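Local coordinates for K Homology domain-containing protein (Pyrococcus horikoshii, PDB 2E3U) that probably binds RNA, through two KH domains, and is thought to serve as a pre-ribosomal RNA processing factor, at residues I49-K52 and G53-K56; D86-A89 and V90-R94; A135-R138 and V139-R142; G148-R151 and Q152-E156. One frame throughout, in Å; residues are numbered along the deposited sequence.

Contact 1: residues I49-K52 and G53-K56; sequences IGKK and GQTK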
ATOM      1  N   ILE A  49       0.534   7.163 -13.662  1.00 28.81           N
ATOM      2  CA  ILE A  49       0.114   7.425 -15.042  1.00 29.04           C
ATOM      3  C   ILE A  49       0.527   6.269 -15.938  1.00 29.90           C
ATOM      4  O   ILE A  49      -0.307   5.708 -16.663  1.00 29.31           O
ATOM      5  CB  ILE A  49       0.672   8.786 -15.590  1.00 29.37           C
ATOM      6  CG1 ILE A  49       0.090   9.962 -14.808  1.00 29.33           C
ATOM      7  CG2 ILE A  49       0.363   8.970 -17.092  1.00 28.72           C
ATOM      8  CD1 ILE A  49       0.678  11.347 -15.166  1.00 28.05           C
ATOM      9  N   GLY A  50       1.812   5.907 -15.870  1.00 31.34           N
ATOM     10  CA  GLY A  50       2.386   4.817 -16.671  1.00 32.83           C
ATOM     11  C   GLY A  50       2.635   5.170 -18.127  1.00 34.65           C
ATOM     12  O   GLY A  50       2.464   6.327 -18.526  1.00 34.80           O
ATOM     13  N   LYS A  51       3.012   4.151 -18.913  1.00 35.95           N
ATOM     14  CA  LYS A  51       3.221   4.243 -20.373  1.00 37.17           C
ATOM     15  C   LYS A  51       1.994   4.789 -21.129  1.00 37.67           C
ATOM     16  O   LYS A  51       0.975   4.099 -21.268  1.00 37.94           O
ATOM     17  CB  LYS A  51       3.657   2.872 -20.939  1.00 37.32           C
ATOM     18  CG  LYS A  51       3.650   2.772 -22.477  1.00 37.48           C
ATOM     19  CD  LYS A  51       4.086   1.396 -22.996  1.00 37.51           C
ATOM     20  CE  LYS A  51       3.936   1.348 -24.512  1.00 38.23           C
ATOM     21  NZ  LYS A  51       4.043  -0.019 -25.081  1.00 39.22           N
ATOM     22  N   LYS A  52       2.128   6.025 -21.619  1.00 37.81           N
ATOM     23  CA  LYS A  52       1.039   6.808 -22.239  1.00 38.02           C
ATOM     24  C   LYS A  52      -0.328   6.627 -21.552  1.00 37.37           C
ATOM     25  O   LYS A  52      -1.341   6.277 -22.188  1.00 37.07           O
ATOM     26  CB  LYS A  52       0.965   6.570 -23.755  1.00 38.52           C
ATOM     27  CG  LYS A  52       0.487   7.786 -24.556  1.00 40.30           C
ATOM     28  CD  LYS A  52       1.612   8.807 -24.809  1.00 41.84           C
ATOM     29  CE  LYS A  52       1.111  10.036 -25.567  1.00 40.47           C
ATOM     30  NZ  LYS A  52       1.271   9.903 -27.042  1.00 42.76           N
ATOM     31  N   GLY A  53      -0.327   6.877 -20.245  1.00 36.44           N
ATOM     32  CA  GLY A  53      -1.532   6.833 -19.418  1.00 35.80           C
ATOM     33  C   GLY A  53      -2.130   5.453 -19.214  1.00 35.00           C
ATOM     34  O   GLY A  53      -3.241   5.328 -18.719  1.00 34.91           O
ATOM     35  N   GLN A  54      -1.382   4.418 -19.580  1.00 34.67           N
ATOM     36  CA  GLN A  54      -1.902   3.051 -19.600  1.00 34.69           C
ATOM     37  C   GLN A  54      -2.316   2.545 -18.221  1.00 34.12           C
ATOM     38  O   GLN A  54      -3.327   1.845 -18.115  1.00 35.04           O
ATOM     39  CB  GLN A  54      -0.882   2.093 -20.215  1.00 35.00           C
ATOM     40  CG  GLN A  54      -1.403   1.235 -21.370  1.00 37.11           C
ATOM     41  CD  GLN A  54      -1.337   1.944 -22.714  1.00 39.72           C
ATOM     42  OE1 GLN A  54      -2.180   2.788 -23.017  1.00 42.94           O
ATOM     43  NE2 GLN A  54      -0.345   1.592 -23.534  1.00 38.03           N
ATOM     44  N   THR A  55      -1.556   2.900 -17.181  1.00 32.77           N
ATOM     45  CA  THR A  55      -1.844   2.459 -15.813  1.00 31.45           C
ATOM     46  C   THR A  55      -3.065   3.216 -15.260  1.00 31.46           C
ATOM     47  O   THR A  55      -4.033   2.581 -14.831  1.00 30.82           O
ATOM     48  CB  THR A  55      -0.607   2.588 -14.893  1.00 31.19           C
ATOM     49  OG1 THR A  55       0.477   1.834 -15.455  1.00 31.25           O
ATOM     50  CG2 THR A  55      -0.886   2.107 -13.463  1.00 29.68           C
ATOM     51  N   LYS A  56      -3.011   4.554 -15.290  1.00 31.35           N
ATOM     52  CA  LYS A  56      -4.171   5.407 -14.975  1.00 31.12           C
ATOM     53  C   LYS A  56      -5.462   4.859 -15.592  1.00 30.32           C
ATOM     54  O   LYS A  56      -6.456   4.677 -14.878  1.00 29.84           O
ATOM     55  CB  LYS A  56      -3.990   6.853 -15.469  1.00 31.29           C
ATOM     56  CG  LYS A  56      -4.957   7.863 -14.762  1.00 32.37           C
ATOM     57  CD  LYS A  56      -5.022   9.243 -15.444  1.00 30.49           C
ATOM     58  CE  LYS A  56      -6.212   9.306 -16.354  1.00 29.16           C
ATOM     59  NZ  LYS A  56      -6.602  10.673 -16.632  1.00 28.05           N
TER
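Ile49 lays its CG2 methyl against the backbone of Gly53, 3.7 Å from Gly53 CA, so the last residue of one helix meets the residue at the N-cap position of the next. With CG1 anti to the carbonyl carbon (chi1 -65°), the methyl branch is left to press on the turn. The carbonyl of the same residue is shared by two amides of the new helix. Lys56 N reaches Ile49 O at 3.2 Å in a nearly straight bond, lying well above the carbonyl plane, and Thr55 N adds a weak one at 3.1 Å. Gly50 has positive phi, and any CB on it would run into the Thr55 hydroxyl: Thr55 OG1 already rests 3.7 Å from Gly50 CA. Gly53, also at positive phi, would drive a CB into the carbonyl oxygen of Lys52. These two glycines, with Lys51 and Lys52 between them, form the GXXG loop of a type I KH domain, the element that in this family commonly meets the nucleic acid backbone; the exposed lysines are consistent with such a role. Across the loop's end, Gln54 N, at the start of the helix, donates to Lys51 O (2.9 Å), while the Gln54 side chain, bent at chi2, curls past that oxygen and makes no hydrogen bond to it. Lys56 turns its amine away to the carbonyl of Ile67. The turn thus joins helix 42-49 to helix 54-63, while Ile49 and the aliphatic part of Lys56 both rest on Ile69 of strand 65-69.

Contact 2: residues D86-A89 and V90-R94; sequences DPLA and VWKAR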
ATOM      1  N   ASP A  86     -20.759   1.467  -6.916  1.00 23.34           N
ATOM      2  CA  ASP A  86     -21.217   1.833  -5.581  1.00 20.64           C
ATOM      3  C   ASP A  86     -20.104   2.679  -4.963  1.00 19.69           C
ATOM      4  O   ASP A  86     -19.041   2.814  -5.566  1.00 20.10           O
ATOM      5  CB  ASP A  86     -21.489   0.544  -4.779  1.00 20.38           C
ATOM      6  CG  ASP A  86     -20.243  -0.329  -4.652  1.00 20.42           C
ATOM      7  OD1 ASP A  86     -19.142   0.233  -4.726  1.00 24.68           O
ATOM      8  OD2 ASP A  86     -20.327  -1.552  -4.492  1.00 19.58           O
ATOM      9  N   PRO A  87     -20.358   3.320  -3.805  1.00 18.27           N
ATOM     10  CA  PRO A  87     -19.310   4.067  -3.100  1.00 17.00           C
ATOM     11  C   PRO A  87     -17.961   3.384  -2.918  1.00 15.64           C
ATOM     12  O   PRO A  87     -16.951   4.051  -2.976  1.00 14.86           O
ATOM     13  CB  PRO A  87     -19.979   4.386  -1.754  1.00 16.67           C
ATOM     14  CG  PRO A  87     -21.396   4.679  -2.164  1.00 17.33           C
ATOM     15  CD  PRO A  87     -21.673   3.536  -3.163  1.00 17.84           C
ATOM     16  N   LEU A  88     -17.948   2.073  -2.712  1.00 15.83           N
ATOM     17  CA  LEU A  88     -16.716   1.337  -2.444  1.00 15.46           C
ATOM     18  C   LEU A  88     -15.786   1.292  -3.673  1.00 15.51           C
ATOM     19  O   LEU A  88     -14.554   1.197  -3.529  1.00 15.89           O
ATOM     20  CB  LEU A  88     -17.049  -0.089  -1.971  1.00 15.98           C
ATOM     21  CG  LEU A  88     -15.924  -1.092  -1.714  1.00 15.25           C
ATOM     22  CD1 LEU A  88     -15.146  -0.676  -0.472  1.00 16.50           C
ATOM     23  CD2 LEU A  88     -16.517  -2.513  -1.490  1.00 14.93           C
ATOM     24  N   ALA A  89     -16.369   1.376  -4.861  1.00 14.43           N
ATOM     25  CA  ALA A  89     -15.567   1.446  -6.060  1.00 15.70           C
ATOM     26  C   ALA A  89     -14.637   2.656  -6.077  1.00 15.10           C
ATOM     27  O   ALA A  89     -13.484   2.542  -6.468  1.00 15.25           O
ATOM     28  CB  ALA A  89     -16.451   1.402  -7.313  1.00 14.78           C
ATOM     29  N   VAL A  90     -15.135   3.801  -5.614  1.00 16.14           N
ATOM     30  CA  VAL A  90     -14.332   5.020  -5.482  1.00 16.21           C
ATOM     31  C   VAL A  90     -13.248   4.875  -4.406  1.00 16.40           C
ATOM     32  O   VAL A  90     -12.098   5.256  -4.626  1.00 16.07           O
ATOM     33  CB  VAL A  90     -15.280   6.223  -5.180  1.00 16.98           C
ATOM     34  CG1 VAL A  90     -14.541   7.525  -4.966  1.00 14.62           C
ATOM     35  CG2 VAL A  90     -16.304   6.393  -6.322  1.00 17.85           C
ATOM     36  N   TRP A  91     -13.630   4.373  -3.221  1.00 16.55           N
ATOM     37  CA  TRP A  91     -12.660   4.156  -2.108  1.00 15.71           C
ATOM     38  C   TRP A  91     -11.540   3.219  -2.535  1.00 14.97           C
ATOM     39  O   TRP A  91     -10.414   3.427  -2.181  1.00 14.55           O
ATOM     40  CB  TRP A  91     -13.342   3.588  -0.831  1.00 14.85           C
ATOM     41  CG  TRP A  91     -14.503   4.388  -0.375  1.00 15.17           C
ATOM     42  CD1 TRP A  91     -14.691   5.743  -0.544  1.00 14.89           C
ATOM     43  CD2 TRP A  91     -15.642   3.910   0.353  1.00 14.70           C
ATOM     44  NE1 TRP A  91     -15.873   6.130   0.028  1.00 14.68           N
ATOM     45  CE2 TRP A  91     -16.490   5.032   0.578  1.00 16.56           C
ATOM     46  CE3 TRP A  91     -16.033   2.648   0.832  1.00 13.09           C
ATOM     47  CZ2 TRP A  91     -17.734   4.923   1.248  1.00 14.65           C
ATOM     48  CZ3 TRP A  91     -17.277   2.525   1.479  1.00 13.92           C
ATOM     49  CH2 TRP A  91     -18.111   3.663   1.682  1.00 15.14           C
ATOM     50  N   LYS A  92     -11.879   2.199  -3.325  1.00 14.85           N
ATOM     51  CA  LYS A  92     -10.920   1.231  -3.776  1.00 14.99           C
ATOM     52  C   LYS A  92      -9.961   1.810  -4.798  1.00 15.41           C
ATOM     53  O   LYS A  92      -8.754   1.528  -4.754  1.00 15.40           O
ATOM     54  CB  LYS A  92     -11.648  -0.023  -4.317  1.00 15.15           C
ATOM     55  CG  LYS A  92     -12.056  -1.046  -3.203  1.00 14.49           C
ATOM     56  CD  LYS A  92     -12.696  -2.298  -3.847  1.00 15.74           C
ATOM     57  CE  LYS A  92     -13.013  -3.392  -2.841  1.00 16.56           C
ATOM     58  NZ  LYS A  92     -11.917  -3.661  -1.850  1.00 18.32           N
ATOM     59  N   ALA A  93     -10.489   2.599  -5.737  1.00 15.19           N
ATOM     60  CA  ALA A  93      -9.618   3.336  -6.646  1.00 15.53           C
ATOM     61  C   ALA A  93      -8.716   4.300  -5.875  1.00 15.23           C
ATOM     62  O   ALA A  93      -7.548   4.424  -6.191  1.00 14.89           O
ATOM     63  CB  ALA A  93     -10.424   4.091  -7.730  1.00 14.67           C
ATOM     64  N   ARG A  94      -9.260   4.977  -4.862  1.00 14.48           N
ATOM     65  CA  ARG A  94      -8.464   5.904  -4.091  1.00 14.77           C
ATOM     66  C   ARG A  94      -7.311   5.181  -3.370  1.00 14.94           C
ATOM     67  O   ARG A  94      -6.167   5.658  -3.337  1.00 14.59           O
ATOM     68  CB  ARG A  94      -9.348   6.619  -3.056  1.00 14.67           C
ATOM     69  CG  ARG A  94      -8.516   7.450  -2.047  1.00 17.08           C
ATOM     70  CD  ARG A  94      -9.181   7.593  -0.700  1.00 18.53           C
ATOM     71  NE  ARG A  94      -9.407   6.313  -0.065  1.00 19.78           N
ATOM     72  CZ  ARG A  94     -10.447   6.045   0.730  1.00 23.57           C
ATOM     73  NH1 ARG A  94     -11.363   6.959   0.957  1.00 21.94           N
ATOM     74  NH2 ARG A  94     -10.573   4.843   1.295  1.00 25.34           N
TER
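Trp91 swings its indole back over the first turn of its own helix, with Pro87 CB over one face of its six-membered ring, 4.2 Å from the centroid, a CH-pi contact. Trp91 CG stands anti to the carbonyl carbon (chi1 -53°), which carries the ring toward the N terminus and sets Pro87 O over one face, offset toward the rim. Leu88 meets the indole nearly at a right angle, Leu88 CD1 lying 3.7 Å from Trp91 CE3, while Leu88 CG and CD2 lie along Lys92. The lysine runs straight past Leu88 as far as Lys92 CE, which sits 3.9 Å from Leu88 CD2, then bends at its last torsion (chi4 -45°) and hands its amine to the carbonyls of Leu112 and Asn114. Were Lys92 shortened to an alanine, Leu88 would lose the aliphatic chain beside it and the carbonyls of Leu112 and Asn114 would probably be left without their charged donor. Lys92 N also binds Leu88 O (2.9 Å), a regular helical bond. At the start of the helix Asp86 OD1 accepts from Ala89 N (3.0 Å), and Pro87, which has no amide hydrogen to offer, suits the position just after the cap, where no helical acceptor precedes it. Small Ala93 and branched Val90 turn to strands 65-69 and 75-80. A side-chain N-cap followed by proline, with an apolar stripe facing a three-stranded sheet, begins helix 87-101, the final helix of a type I KH domain's β-α-α-β-β-α fold.

Contact 3: residues A135-R138 and V139-R142; sequences ALPR and VRGR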
ATOM      1  N   ALA A 135      18.321   6.309  12.629  1.00 46.19           N
ATOM      2  CA  ALA A 135      16.952   6.362  13.148  1.00 47.06           C
ATOM      3  C   ALA A 135      15.911   5.754  12.191  1.00 46.75           C
ATOM      4  O   ALA A 135      15.261   4.753  12.527  1.00 47.30           O
ATOM      5  CB  ALA A 135      16.534   7.763  13.544  1.00 47.02           C
ATOM      6  N   LEU A 136      15.763   6.340  10.995  1.00 46.66           N
ATOM      7  CA  LEU A 136      14.792   5.849   9.983  1.00 46.40           C
ATOM      8  C   LEU A 136      15.354   4.818   8.991  1.00 45.26           C
ATOM      9  O   LEU A 136      14.741   3.786   8.784  1.00 45.66           O
ATOM     10  CB  LEU A 136      14.123   7.015   9.225  1.00 46.92           C
ATOM     11  CG  LEU A 136      12.775   7.579   9.725  1.00 47.66           C
ATOM     12  CD1 LEU A 136      11.634   6.931   9.044  1.00 46.28           C
ATOM     13  CD2 LEU A 136      12.619   7.475  11.263  1.00 48.82           C
ATOM     14  N   PRO A 137      16.513   5.095   8.357  1.00 44.44           N
ATOM     15  CA  PRO A 137      17.081   4.048   7.479  1.00 43.57           C
ATOM     16  C   PRO A 137      17.357   2.716   8.205  1.00 42.77           C
ATOM     17  O   PRO A 137      17.393   1.654   7.567  1.00 42.10           O
ATOM     18  CB  PRO A 137      18.400   4.664   6.989  1.00 43.47           C
ATOM     19  CG  PRO A 137      18.646   5.852   7.888  1.00 44.21           C
ATOM     20  CD  PRO A 137      17.336   6.324   8.372  1.00 44.15           C
ATOM     21  N   ARG A 138      17.556   2.799   9.523  1.00 41.99           N
ATOM     22  CA  ARG A 138      17.798   1.639  10.381  1.00 40.91           C
ATOM     23  C   ARG A 138      16.506   0.858  10.648  1.00 39.35           C
ATOM     24  O   ARG A 138      16.533  -0.370  10.729  1.00 39.27           O
ATOM     25  CB  ARG A 138      18.434   2.071  11.706  1.00 41.32           C
ATOM     26  CG  ARG A 138      19.343   3.312  11.615  1.00 43.71           C
ATOM     27  CD  ARG A 138      20.676   3.022  10.939  1.00 45.66           C
ATOM     28  NE  ARG A 138      21.695   2.586  11.888  1.00 47.05           N
ATOM     29  CZ  ARG A 138      22.658   3.363  12.378  1.00 47.30           C
ATOM     30  NH1 ARG A 138      22.749   4.637  12.012  1.00 48.05           N
ATOM     31  NH2 ARG A 138      23.538   2.858  13.230  1.00 46.81           N
ATOM     32  N   VAL A 139      15.390   1.565  10.791  1.00 37.49           N
ATOM     33  CA  VAL A 139      14.111   0.914  10.941  1.00 36.53           C
ATOM     34  C   VAL A 139      13.724   0.202   9.637  1.00 35.54           C
ATOM     35  O   VAL A 139      13.328  -0.975   9.658  1.00 34.97           O
ATOM     36  CB  VAL A 139      12.988   1.848  11.506  1.00 37.05           C
ATOM     37  CG1 VAL A 139      12.601   2.957  10.537  1.00 38.43           C
ATOM     38  CG2 VAL A 139      11.761   1.030  11.873  1.00 35.51           C
ATOM     39  N   ARG A 140      13.898   0.896   8.514  1.00 33.80           N
ATOM     40  CA  ARG A 140      13.618   0.317   7.209  1.00 32.63           C
ATOM     41  C   ARG A 140      14.397  -0.959   6.973  1.00 31.41           C
ATOM     42  O   ARG A 140      13.855  -1.896   6.414  1.00 30.74           O
ATOM     43  CB  ARG A 140      13.887   1.321   6.097  1.00 32.53           C
ATOM     44  CG  ARG A 140      12.990   2.541   6.209  1.00 34.58           C
ATOM     45  CD  ARG A 140      12.880   3.313   4.925  1.00 36.75           C
ATOM     46  NE  ARG A 140      13.714   4.518   4.909  1.00 40.96           N
ATOM     47  CZ  ARG A 140      14.919   4.562   4.352  1.00 42.98           C
ATOM     48  NH1 ARG A 140      15.613   5.691   4.360  1.00 42.13           N
ATOM     49  NH2 ARG A 140      15.431   3.461   3.794  1.00 43.72           N
ATOM     50  N   GLY A 141      15.652  -0.992   7.424  1.00 30.78           N
ATOM     51  CA  GLY A 141      16.542  -2.137   7.221  1.00 29.70           C
ATOM     52  C   GLY A 141      16.151  -3.310   8.088  1.00 29.10           C
ATOM     53  O   GLY A 141      16.290  -4.463   7.706  1.00 29.02           O
ATOM     54  N   ARG A 142      15.659  -3.000   9.275  1.00 29.37           N
ATOM     55  CA  ARG A 142      15.144  -3.996  10.196  1.00 29.42           C
ATOM     56  C   ARG A 142      13.891  -4.668   9.667  1.00 28.41           C
ATOM     57  O   ARG A 142      13.705  -5.867   9.887  1.00 29.03           O
ATOM     58  CB  ARG A 142      14.812  -3.351  11.532  1.00 30.07           C
ATOM     59  CG  ARG A 142      15.992  -3.064  12.425  1.00 32.73           C
ATOM     60  CD  ARG A 142      15.467  -2.268  13.619  1.00 35.84           C
ATOM     61  NE  ARG A 142      16.402  -2.220  14.737  1.00 40.23           N
ATOM     62  CZ  ARG A 142      17.278  -1.243  14.952  1.00 41.61           C
ATOM     63  NH1 ARG A 142      17.366  -0.215  14.117  1.00 42.17           N
ATOM     64  NH2 ARG A 142      18.076  -1.303  16.013  1.00 42.72           N
TER
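Arg140 folds back along its helix and lays one face of its guanidinium over Pro137, whose CA sits 3.8 Å above the plane and over its centre. The bend that makes this possible comes at chi3 (-102°), after a start with CG anti to the carbonyl carbon; from there the flat group turns over the proline, and Arg140 NH1 comes within 4.0 Å of Pro137 CB. The rigid ring offers a compact, apolar floor for such a plane, and a proline is readily tolerated in a first helical turn because its missing amide hydrogen costs no bond there. With a serine in place of Arg140, the guanidinium over Pro137 is gone, and the proline CA would probably lose its cover and Leu124 one of the side chains that touch it. These residues build the start of helix 136-144, the first helix of the second type I KH domain, which leads into that domain's GXXG loop, an element that in KH domains commonly meets the nucleic acid backbone. Two residues on, Arg142 approaches differently: its extended chain brings the guanidinium edge-on to Arg138, Arg142 NH1 lying 3.5 Å from Arg138 CB, near the plane of the group. The same nitrogen makes a weak bond to Arg138 O, which Arg142 N also holds at 3.1 Å, and the aliphatic Arg142 CG passes 3.2 Å from that oxygen. Arg138's chain bends at chi2 and chi3, and Arg138 NE lies 5.6 Å from Arg142 NH1, the like charges not in contact. Leu136 and the buried Val139 turn instead to Leu124, the apolar side of the helix.

Contact 4: residues G148-R151 and Q152-E156; sequences GRTR and QIIEE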
ATOM      1  N   GLY A 148      16.197  -7.988   1.334  1.00 25.71           N
ATOM      2  CA  GLY A 148      14.727  -7.995   1.426  1.00 24.31           C
ATOM      3  C   GLY A 148      14.094  -9.310   1.909  1.00 22.82           C
ATOM      4  O   GLY A 148      12.904  -9.518   1.709  1.00 22.04           O
ATOM      5  N   ARG A 149      14.889 -10.191   2.529  1.00 21.50           N
ATOM      6  CA  ARG A 149      14.398 -11.514   2.960  1.00 20.42           C
ATOM      7  C   ARG A 149      13.392 -11.453   4.096  1.00 19.98           C
ATOM      8  O   ARG A 149      12.464 -12.264   4.121  1.00 19.95           O
ATOM      9  CB  ARG A 149      15.535 -12.415   3.396  1.00 20.56           C
ATOM     10  CG  ARG A 149      16.549 -12.662   2.292  1.00 22.07           C
ATOM     11  CD  ARG A 149      17.712 -13.488   2.820  1.00 20.64           C
ATOM     12  NE  ARG A 149      17.332 -14.824   3.300  1.00 18.63           N
ATOM     13  CZ  ARG A 149      17.483 -15.967   2.612  1.00 19.58           C
ATOM     14  NH1 ARG A 149      17.974 -15.984   1.357  1.00 15.21           N
ATOM     15  NH2 ARG A 149      17.142 -17.124   3.187  1.00 13.59           N
ATOM     16  N   THR A 150      13.589 -10.526   5.043  1.00 18.80           N
ATOM     17  CA  THR A 150      12.667 -10.387   6.148  1.00 18.55           C
ATOM     18  C   THR A 150      11.306  -9.918   5.664  1.00 19.13           C
ATOM     19  O   THR A 150      10.289 -10.374   6.164  1.00 20.74           O
ATOM     20  CB  THR A 150      13.214  -9.421   7.259  1.00 18.73           C
ATOM     21  OG1 THR A 150      14.529  -9.818   7.631  1.00 18.42           O
ATOM     22  CG2 THR A 150      12.320  -9.412   8.507  1.00 16.37           C
ATOM     23  N   ARG A 151      11.276  -9.008   4.697  1.00 19.06           N
ATOM     24  CA  ARG A 151      10.005  -8.507   4.193  1.00 19.18           C
ATOM     25  C   ARG A 151       9.289  -9.628   3.429  1.00 18.50           C
ATOM     26  O   ARG A 151       8.094  -9.794   3.560  1.00 17.68           O
ATOM     27  CB  ARG A 151      10.206  -7.267   3.316  1.00 19.15           C
ATOM     28  CG  ARG A 151       8.996  -6.889   2.461  1.00 20.97           C
ATOM     29  CD  ARG A 151       9.470  -6.043   1.296  1.00 27.48           C
ATOM     30  NE  ARG A 151       8.747  -6.245   0.043  1.00 32.01           N
ATOM     31  CZ  ARG A 151       8.815  -7.334  -0.733  1.00 36.55           C
ATOM     32  NH1 ARG A 151       8.121  -7.381  -1.879  1.00 38.22           N
ATOM     33  NH2 ARG A 151       9.544  -8.392  -0.383  1.00 35.97           N
ATOM     34  N   GLN A 152      10.029 -10.406   2.650  1.00 17.89           N
ATOM     35  CA  GLN A 152       9.464 -11.635   2.057  1.00 17.63           C
ATOM     36  C   GLN A 152       8.913 -12.659   3.100  1.00 17.18           C
ATOM     37  O   GLN A 152       7.832 -13.220   2.922  1.00 17.60           O
ATOM     38  CB  GLN A 152      10.539 -12.276   1.188  1.00 17.60           C
ATOM     39  CG  GLN A 152      10.045 -13.295   0.213  1.00 18.74           C
ATOM     40  CD  GLN A 152      11.123 -13.764  -0.772  1.00 19.60           C
ATOM     41  OE1 GLN A 152      10.951 -14.807  -1.401  1.00 24.46           O
ATOM     42  NE2 GLN A 152      12.222 -12.989  -0.919  1.00 21.49           N
ATOM     43  N   ILE A 153       9.637 -12.885   4.196  1.00 15.86           N
ATOM     44  CA  ILE A 153       9.144 -13.735   5.259  1.00 15.06           C
ATOM     45  C   ILE A 153       7.807 -13.197   5.866  1.00 16.28           C
ATOM     46  O   ILE A 153       6.805 -13.958   5.968  1.00 15.07           O
ATOM     47  CB  ILE A 153      10.204 -13.950   6.351  1.00 15.35           C
ATOM     48  CG1 ILE A 153      11.417 -14.722   5.746  1.00 14.17           C
ATOM     49  CG2 ILE A 153       9.537 -14.643   7.599  1.00 12.83           C
ATOM     50  CD1 ILE A 153      12.665 -14.768   6.585  1.00 13.75           C
ATOM     51  N   ILE A 154       7.784 -11.893   6.206  1.00 15.63           N
ATOM     52  CA  ILE A 154       6.542 -11.231   6.671  1.00 15.67           C
ATOM     53  C   ILE A 154       5.379 -11.440   5.713  1.00 15.44           C
ATOM     54  O   ILE A 154       4.317 -11.805   6.144  1.00 15.96           O
ATOM     55  CB  ILE A 154       6.700  -9.703   6.971  1.00 15.74           C
ATOM     56  CG1 ILE A 154       7.832  -9.474   7.968  1.00 14.96           C
ATOM     57  CG2 ILE A 154       5.392  -9.111   7.539  1.00 14.45           C
ATOM     58  CD1 ILE A 154       8.196  -8.038   8.133  1.00 16.14           C
ATOM     59  N   GLU A 155       5.576 -11.225   4.419  1.00 15.96           N
ATOM     60  CA  GLU A 155       4.482 -11.380   3.464  1.00 15.54           C
ATOM     61  C   GLU A 155       3.987 -12.832   3.329  1.00 16.77           C
ATOM     62  O   GLU A 155       2.763 -13.086   3.289  1.00 14.62           O
ATOM     63  CB  GLU A 155       4.911 -10.866   2.075  1.00 16.84           C
ATOM     64  CG  GLU A 155       5.248  -9.382   2.016  1.00 15.18           C
ATOM     65  CD  GLU A 155       5.425  -8.921   0.607  1.00 19.62           C
ATOM     66  OE1 GLU A 155       6.112  -9.633  -0.154  1.00 23.12           O
ATOM     67  OE2 GLU A 155       4.879  -7.854   0.232  1.00 19.81           O
ATOM     68  N   GLU A 156       4.933 -13.781   3.232  1.00 17.52           N
ATOM     69  CA  GLU A 156       4.591 -15.189   3.032  1.00 18.93           C
ATOM     70  C   GLU A 156       3.757 -15.670   4.208  1.00 19.50           C
ATOM     71  O   GLU A 156       2.701 -16.267   4.018  1.00 18.80           O
ATOM     72  CB  GLU A 156       5.854 -16.060   2.905  1.00 19.82           C
ATOM     73  CG  GLU A 156       5.544 -17.555   2.691  1.00 24.15           C
ATOM     74  CD  GLU A 156       4.784 -17.796   1.392  1.00 31.91           C
ATOM     75  OE1 GLU A 156       3.797 -18.573   1.387  1.00 34.77           O
ATOM     76  OE2 GLU A 156       5.166 -17.176   0.367  1.00 35.32           O
TER
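Arg151 sets out with CB beside the backbone of Gln152, and with CG anti to its own backbone N (chi1 165°) the chain heads along the helix toward Glu155. Arg151 CG is still close to Gln152 N, at 3.7 Å. Past CD the chain bends at chi3, and Arg151 NE is 4.2 Å from Glu155 OE2. Arg151 CZ comes 3.6 Å from Glu155 OE1, and Arg151 NH1 closes to 3.5 Å of the same oxygen. That oxygen lies well above the guanidinium plane, offset toward its rim, and the carboxylate is turned 45° to that plane. The pair is therefore a salt bridge of charge alone, with no N-H pointing at the oxygen. Arg151 NH2 lies obliquely 3.7 Å from Gln152 N; both are donors and no bond forms. Glu155 OE2 has stronger partners elsewhere: it accepts from the amide of Val162 and forms a salt bridge with Arg108, so the carboxylate probably stays ionised. Four residues apart, Arg151 and Glu155 fall on the same side of the helix, which lets the opposite charges meet. Ile154 N meets Thr150 O at 2.9 Å. Gly148, at positive phi, ends the GXXG loop and stands at the N-cap of helix 149-158. Elsewhere on that helix, Thr150 and Ile154 pack on helix 175-189, and Ile153 lies against Tyr198 of helix 194-203. Glu155, on the Arg151 side, reaches strand 161-165.

From the N terminus, contact 1 closes the turn between helix 42-49 and helix 54-63, and contact 2 then starts helix 87-101 of the same KH domain; their nearest atoms remain about 8 Å apart. Contact 3 starts helix 136-144, the first helix of the second domain, after strand 118-123, and contact 4 begins helix 149-158, just beyond that domain's GXXG loop. All four are local and follow in series, none nested in or crossing another. Contacts 3 and 4 touch, Arg142 O packing 4.0 Å from Thr150 CG2, which joins the two consecutive helices. Contact 2 lies across the chain's centre from both, its centre about 29 Å from that of contact 4.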